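Local coordinates for DNA replication regulator protein HobA (Helicobacter pylori, PDB 2UVP), which is required to initiate DNA replication and increases the binding of the initiator DnaA to the oriC region, at residues S63-L75 against L161-E173. Numbering follows the deposited sequence.
Sequences SRHWFLNYILSNL and LDYKLLQLFKLFE
Phe169 of helix 161-173 reaches into helix 65-75, the two axes running in the same general direction at 22° and 11.3 Å apart. Its CB rests against the edge of the Phe67 ring, with CZ of Phe67 4.0 Å away, and also touches CE2 of Tyr70. With CG anti to the backbone N (chi1 180°), the ring then extends into a hole formed by Tyr70, Ile71, Asn74 and Leu75. Phe169 CD2 lies 3.6 Å from Tyr70 CE2. The Tyr70 ring turns its edge to the face of the Phe169 ring in an offset edge-to-face pair, the planes 79° apart. On the other branch CD1 touches CG1 of Ile71, and CE1 reaches CG of Leu75. Phe169 CE2 packs 3.3 Å from CB of Asn74, while at the tip CZ touches both that CB and CD2 of Leu75.

Two aromatic rings of helix 65-75 take leucine groups over a face: Leu166 CD2 sits 3.6 Å from the Tyr70 ring centroid, and Leu165 CB makes a similar CH-pi contact with Phe67, whose opposite face is covered by Ile71 CG1. Toward the N-terminal ends a water accepts from Trp66 NE1 and donates to Asp162 OD1, bridging indole and carboxylate. Tyr70 OH and Lys170 NZ each bond to an acidic side chain of another protein chain, so the contact borders an assembly interface. Helix 65-75 also packs on the parallel sheet, with Leu68, Ile71 and Leu72 against Val58. The arrangement is a single knob-into-hole contact within a wide, aromatic-filled helix pair of an alpha/beta fold, consistent with the family's assignment to the SIS clan.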
loop_
_atom_site.group_PDB
_atom_site.type_symbol
_atom_site.label_atom_id
_atom_site.label_comp_id
_atom_site.label_asym_id
_atom_site.label_seq_id
_atom_site.Cartn_x
_atom_site.Cartn_y
_atom_site.Cartn_z
ATOM N N SER A 63 -13.438 3.061 7.793
ATOM C CA SER A 63 -13.112 2.681 9.169
ATOM C C SER A 63 -12.764 1.196 9.288
ATOM O O SER A 63 -12.177 0.770 10.298
ATOM C CB SER A 63 -14.260 3.065 10.102
ATOM O OG SER A 63 -14.283 4.493 10.199
ATOM N N ARG A 64 -13.132 0.417 8.267
ATOM C CA ARG A 64 -12.951 -1.045 8.336
ATOM C C ARG A 64 -11.851 -1.588 7.434
ATOM O O ARG A 64 -11.783 -2.813 7.190
ATOM C CB ARG A 64 -14.278 -1.765 8.077
ATOM C CG ARG A 64 -14.999 -2.239 9.364
ATOM C CD ARG A 64 -15.148 -1.115 10.377
ATOM N NE ARG A 64 -16.092 -0.111 9.894
ATOM C CZ ARG A 64 -16.815 0.691 10.678
ATOM N NH1 ARG A 64 -16.711 0.616 12.006
ATOM N NH2 ARG A 64 -17.648 1.562 10.126
ATOM N N HIS A 65 -10.961 -0.711 6.963
ATOM C CA HIS A 65 -9.816 -1.198 6.179
ATOM C C HIS A 65 -9.038 -2.253 6.957
ATOM O O HIS A 65 -8.565 -3.223 6.360
ATOM C CB HIS A 65 -8.874 -0.068 5.758
ATOM C CG HIS A 65 -9.449 0.852 4.735
ATOM N ND1 HIS A 65 -8.718 1.884 4.176
ATOM C CD2 HIS A 65 -10.661 0.878 4.129
ATOM C CE1 HIS A 65 -9.470 2.525 3.297
ATOM N NE2 HIS A 65 -10.648 1.929 3.239
ATOM N N TRP A 66 -8.912 -2.089 8.278
ATOM C CA TRP A 66 -8.221 -3.117 9.078
ATOM C C TRP A 66 -8.908 -4.482 8.915
ATOM O O TRP A 66 -8.245 -5.521 8.898
ATOM C CB TRP A 66 -8.155 -2.733 10.558
ATOM C CG TRP A 66 -9.511 -2.639 11.218
ATOM C CD1 TRP A 66 -10.308 -1.544 11.286
ATOM C CD2 TRP A 66 -10.223 -3.706 11.866
ATOM N NE1 TRP A 66 -11.473 -1.846 11.975
ATOM C CE2 TRP A 66 -11.439 -3.167 12.342
ATOM C CE3 TRP A 66 -9.933 -5.058 12.109
ATOM C CZ2 TRP A 66 -12.388 -3.947 13.037
ATOM C CZ3 TRP A 66 -10.879 -5.840 12.807
ATOM C CH2 TRP A 66 -12.081 -5.266 13.268
ATOM N N PHE A 67 -10.230 -4.488 8.763
ATOM C CA PHE A 67 -10.971 -5.751 8.729
ATOM C C PHE A 67 -10.887 -6.382 7.334
ATOM O O PHE A 67 -10.829 -7.603 7.194
ATOM C CB PHE A 67 -12.415 -5.557 9.189
ATOM C CG PHE A 67 -13.200 -6.845 9.286
ATOM C CD1 PHE A 67 -12.795 -7.868 10.158
ATOM C CD2 PHE A 67 -14.326 -7.043 8.485
ATOM C CE1 PHE A 67 -13.549 -9.068 10.277
ATOM C CE2 PHE A 67 -15.069 -8.248 8.571
ATOM C CZ PHE A 67 -14.657 -9.263 9.468
ATOM N N LEU A 68 -10.849 -5.537 6.309
ATOM C CA LEU A 68 -10.516 -5.993 4.947
ATOM C C LEU A 68 -9.174 -6.747 4.991
ATOM O O LEU A 68 -9.061 -7.871 4.515
ATOM C CB LEU A 68 -10.407 -4.784 4.004
ATOM C CG LEU A 68 -10.711 -4.900 2.503
ATOM C CD1 LEU A 68 -10.020 -3.794 1.725
ATOM C CD2 LEU A 68 -10.538 -6.241 1.849
ATOM N N ASN A 69 -8.163 -6.120 5.590
ATOM C CA ASN A 69 -6.842 -6.726 5.747
ATOM C C ASN A 69 -6.927 -8.062 6.492
ATOM O O ASN A 69 -6.318 -9.069 6.077
ATOM C CB ASN A 69 -5.951 -5.703 6.471
ATOM C CG ASN A 69 -4.504 -6.137 6.598
ATOM O OD1 ASN A 69 -4.196 -7.302 6.797
ATOM N ND2 ASN A 69 -3.594 -5.153 6.525
ATOM N N TYR A 70 -7.709 -8.074 7.564
ATOM C CA TYR A 70 -7.921 -9.289 8.360
ATOM C C TYR A 70 -8.526 -10.406 7.512
ATOM O O TYR A 70 -8.071 -11.542 7.584
ATOM C CB TYR A 70 -8.864 -8.952 9.497
ATOM C CG TYR A 70 -9.078 -10.080 10.488
ATOM C CD1 TYR A 70 -8.182 -10.304 11.519
ATOM C CD2 TYR A 70 -10.211 -10.899 10.394
ATOM C CE1 TYR A 70 -8.398 -11.338 12.454
ATOM C CE2 TYR A 70 -10.437 -11.936 11.319
ATOM C CZ TYR A 70 -9.530 -12.136 12.347
ATOM O OH TYR A 70 -9.708 -13.133 13.290
ATOM N N ILE A 71 -9.523 -10.081 6.703
ATOM C CA ILE A 71 -10.149 -11.107 5.841
ATOM C C ILE A 71 -9.112 -11.720 4.888
ATOM O O ILE A 71 -8.974 -12.942 4.781
ATOM C CB ILE A 71 -11.348 -10.509 5.084
ATOM C CG1 ILE A 71 -12.499 -10.228 6.071
ATOM C CG2 ILE A 71 -11.818 -11.442 3.956
ATOM C CD1 ILE A 71 -13.622 -9.380 5.465
ATOM N N LEU A 72 -8.391 -10.858 4.180
ATOM C CA LEU A 72 -7.401 -11.320 3.218
ATOM C C LEU A 72 -6.316 -12.179 3.871
ATOM O O LEU A 72 -5.976 -13.248 3.361
ATOM C CB LEU A 72 -6.771 -10.123 2.510
ATOM C CG LEU A 72 -7.503 -9.408 1.361
ATOM C CD1 LEU A 72 -8.987 -9.611 1.288
ATOM C CD2 LEU A 72 -7.162 -7.913 1.424
ATOM N N SER A 73 -5.780 -11.736 5.006
ATOM C CA SER A 73 -4.674 -12.473 5.612
ATOM C C SER A 73 -5.131 -13.757 6.267
ATOM O O SER A 73 -4.363 -14.719 6.326
ATOM C CB SER A 73 -3.879 -11.642 6.637
ATOM O OG SER A 73 -4.703 -11.172 7.670
ATOM N N ASN A 74 -6.354 -13.782 6.779
ATOM C CA ASN A 74 -6.852 -15.023 7.365
ATOM C C ASN A 74 -7.255 -16.056 6.323
ATOM O O ASN A 74 -7.024 -17.263 6.521
ATOM C CB ASN A 74 -8.002 -14.806 8.358
ATOM C CG ASN A 74 -7.522 -14.267 9.688
ATOM O OD1 ASN A 74 -7.171 -13.090 9.813
ATOM N ND2 ASN A 74 -7.487 -15.129 10.687
ATOM N N LEU A 75 -7.863 -15.603 5.232
ATOM C CA LEU A 75 -8.310 -16.535 4.200
ATOM C C LEU A 75 -7.132 -17.152 3.465
ATOM O O LEU A 75 -7.162 -18.345 3.148
ATOM C CB LEU A 75 -9.288 -15.886 3.223
ATOM C CG LEU A 75 -10.694 -15.684 3.824
ATOM C CD1 LEU A 75 -11.629 -14.983 2.838
ATOM C CD2 LEU A 75 -11.318 -16.983 4.313
ATOM N N LEU A 161 -18.937 -3.677 18.079
ATOM C CA LEU A 161 -18.895 -3.994 16.653
ATOM C C LEU A 161 -17.604 -4.703 16.243
ATOM O O LEU A 161 -17.647 -5.707 15.525
ATOM C CB LEU A 161 -19.092 -2.735 15.813
ATOM C CG LEU A 161 -18.987 -3.019 14.304
ATOM C CD1 LEU A 161 -20.154 -3.918 13.821
ATOM C CD2 LEU A 161 -18.920 -1.693 13.538
ATOM N N ASP A 162 -16.463 -4.157 16.663
ATOM C CA ASP A 162 -15.176 -4.712 16.208
ATOM C C ASP A 162 -15.040 -6.201 16.596
ATOM O O ASP A 162 -14.591 -7.013 15.797
ATOM C CB ASP A 162 -14.023 -3.878 16.761
ATOM C CG ASP A 162 -14.025 -2.449 16.224
ATOM O OD1 ASP A 162 -14.719 -2.175 15.211
ATOM O OD2 ASP A 162 -13.334 -1.597 16.816
ATOM N N TYR A 163 -15.440 -6.557 17.818
ATOM C CA TYR A 163 -15.429 -7.960 18.211
ATOM C C TYR A 163 -16.391 -8.808 17.375
ATOM O O TYR A 163 -16.061 -9.944 16.992
ATOM C CB TYR A 163 -15.861 -8.083 19.673
ATOM C CG TYR A 163 -15.026 -7.316 20.685
ATOM C CD1 TYR A 163 -13.817 -7.829 21.145
ATOM C CD2 TYR A 163 -15.495 -6.127 21.232
ATOM C CE1 TYR A 163 -13.067 -7.161 22.130
ATOM C CE2 TYR A 163 -14.757 -5.438 22.208
ATOM C CZ TYR A 163 -13.545 -5.964 22.648
ATOM O OH TYR A 163 -12.853 -5.310 23.644
ATOM N N LYS A 164 -17.576 -8.271 17.096
ATOM C CA LYS A 164 -18.581 -9.002 16.333
ATOM C C LYS A 164 -18.088 -9.289 14.927
ATOM O O LYS A 164 -18.333 -10.358 14.372
ATOM C CB LYS A 164 -19.893 -8.203 16.294
ATOM C CG LYS A 164 -20.528 -8.088 17.691
ATOM C CD LYS A 164 -21.941 -7.427 17.668
ATOM C CE LYS A 164 -22.419 -7.317 19.136
ATOM N NZ LYS A 164 -23.729 -6.642 19.253
ATOM N N LEU A 165 -17.356 -8.338 14.358
ATOM C CA LEU A 165 -16.768 -8.578 13.037
ATOM C C LEU A 165 -15.821 -9.793 13.063
ATOM O O LEU A 165 -15.909 -10.661 12.204
ATOM C CB LEU A 165 -16.066 -7.322 12.513
ATOM C CG LEU A 165 -16.997 -6.154 12.126
ATOM C CD1 LEU A 165 -16.178 -4.915 11.812
ATOM C CD2 LEU A 165 -17.891 -6.536 10.928
ATOM N N LEU A 166 -14.921 -9.838 14.041
ATOM C CA LEU A 166 -14.026 -10.994 14.204
ATOM C C LEU A 166 -14.825 -12.281 14.366
ATOM O O LEU A 166 -14.488 -13.327 13.798
ATOM C CB LEU A 166 -13.096 -10.805 15.409
ATOM C CG LEU A 166 -12.128 -9.630 15.357
ATOM C CD1 LEU A 166 -11.228 -9.720 16.566
ATOM C CD2 LEU A 166 -11.297 -9.679 14.083
ATOM N N GLN A 167 -15.874 -12.196 15.175
ATOM C CA GLN A 167 -16.637 -13.375 15.525
ATOM C C GLN A 167 -17.355 -13.917 14.274
ATOM O O GLN A 167 -17.369 -15.136 14.017
ATOM C CB GLN A 167 -17.622 -13.022 16.628
ATOM C CG GLN A 167 -18.280 -14.262 17.194
ATOM C CD GLN A 167 -19.334 -13.927 18.233
ATOM O OE1 GLN A 167 -19.376 -12.814 18.763
ATOM N NE2 GLN A 167 -20.237 -14.879 18.472
ATOM N N LEU A 168 -17.918 -13.013 13.476
ATOM C CA LEU A 168 -18.584 -13.440 12.226
ATOM C C LEU A 168 -17.575 -14.005 11.225
ATOM O O LEU A 168 -17.863 -14.978 10.520
ATOM C CB LEU A 168 -19.344 -12.284 11.589
ATOM C CG LEU A 168 -20.579 -11.826 12.385
ATOM C CD1 LEU A 168 -20.986 -10.461 11.861
ATOM C CD2 LEU A 168 -21.748 -12.885 12.323
ATOM N N PHE A 169 -16.395 -13.390 11.143
ATOM C CA PHE A 169 -15.395 -13.972 10.269
ATOM C C PHE A 169 -15.032 -15.380 10.692
ATOM O O PHE A 169 -14.923 -16.292 9.874
ATOM C CB PHE A 169 -14.100 -13.150 10.206
ATOM C CG PHE A 169 -13.102 -13.793 9.308
ATOM C CD1 PHE A 169 -13.204 -13.605 7.938
ATOM C CD2 PHE A 169 -12.143 -14.675 9.814
ATOM C CE1 PHE A 169 -12.315 -14.255 7.051
ATOM C CE2 PHE A 169 -11.246 -15.343 8.944
ATOM C CZ PHE A 169 -11.343 -15.121 7.552
ATOM N N LYS A 170 -14.818 -15.558 11.984
ATOM C CA LYS A 170 -14.394 -16.843 12.504
ATOM C C LYS A 170 -15.501 -17.878 12.278
ATOM O O LYS A 170 -15.210 -19.052 11.997
ATOM C CB LYS A 170 -14.015 -16.720 13.969
ATOM C CG LYS A 170 -12.644 -15.988 14.162
ATOM C CD LYS A 170 -12.424 -15.624 15.618
ATOM C CE LYS A 170 -11.090 -14.838 15.833
ATOM N NZ LYS A 170 -9.885 -15.595 15.294
ATOM N N LEU A 171 -16.755 -17.432 12.358
ATOM C CA LEU A 171 -17.876 -18.312 12.041
ATOM C C LEU A 171 -17.816 -18.713 10.556
ATOM O O LEU A 171 -17.912 -19.914 10.219
ATOM C CB LEU A 171 -19.206 -17.612 12.330
ATOM C CG LEU A 171 -20.463 -18.377 11.935
ATOM C CD1 LEU A 171 -20.585 -19.682 12.735
ATOM C CD2 LEU A 171 -21.690 -17.464 12.164
ATOM N N PHE A 172 -17.644 -17.718 9.679
ATOM C CA PHE A 172 -17.529 -17.972 8.261
ATOM C C PHE A 172 -16.402 -18.944 7.923
ATOM O O PHE A 172 -16.625 -19.918 7.200
ATOM C CB PHE A 172 -17.361 -16.669 7.459
ATOM C CG PHE A 172 -17.063 -16.918 6.022
ATOM C CD1 PHE A 172 -18.078 -17.294 5.154
ATOM C CD2 PHE A 172 -15.750 -16.861 5.545
ATOM C CE1 PHE A 172 -17.810 -17.577 3.809
ATOM C CE2 PHE A 172 -15.469 -17.140 4.194
ATOM C CZ PHE A 172 -16.519 -17.484 3.322
ATOM N N GLU A 173 -15.197 -18.713 8.446
ATOM C CA GLU A 173 -14.068 -19.581 8.088
ATOM C C GLU A 173 -14.222 -21.013 8.627
ATOM O O GLU A 173 -13.815 -21.982 7.981
ATOM C CB GLU A 173 -12.732 -18.961 8.521
ATOM C CG GLU A 173 -12.548 -18.912 10.014
ATOM C CD GLU A 173 -11.135 -18.519 10.440
ATOM O OE1 GLU A 173 -10.149 -18.839 9.728
ATOM O OE2 GLU A 173 -11.037 -17.924 11.525
HETATM O O HOH W 1 -13.770 -0.294 13.254
#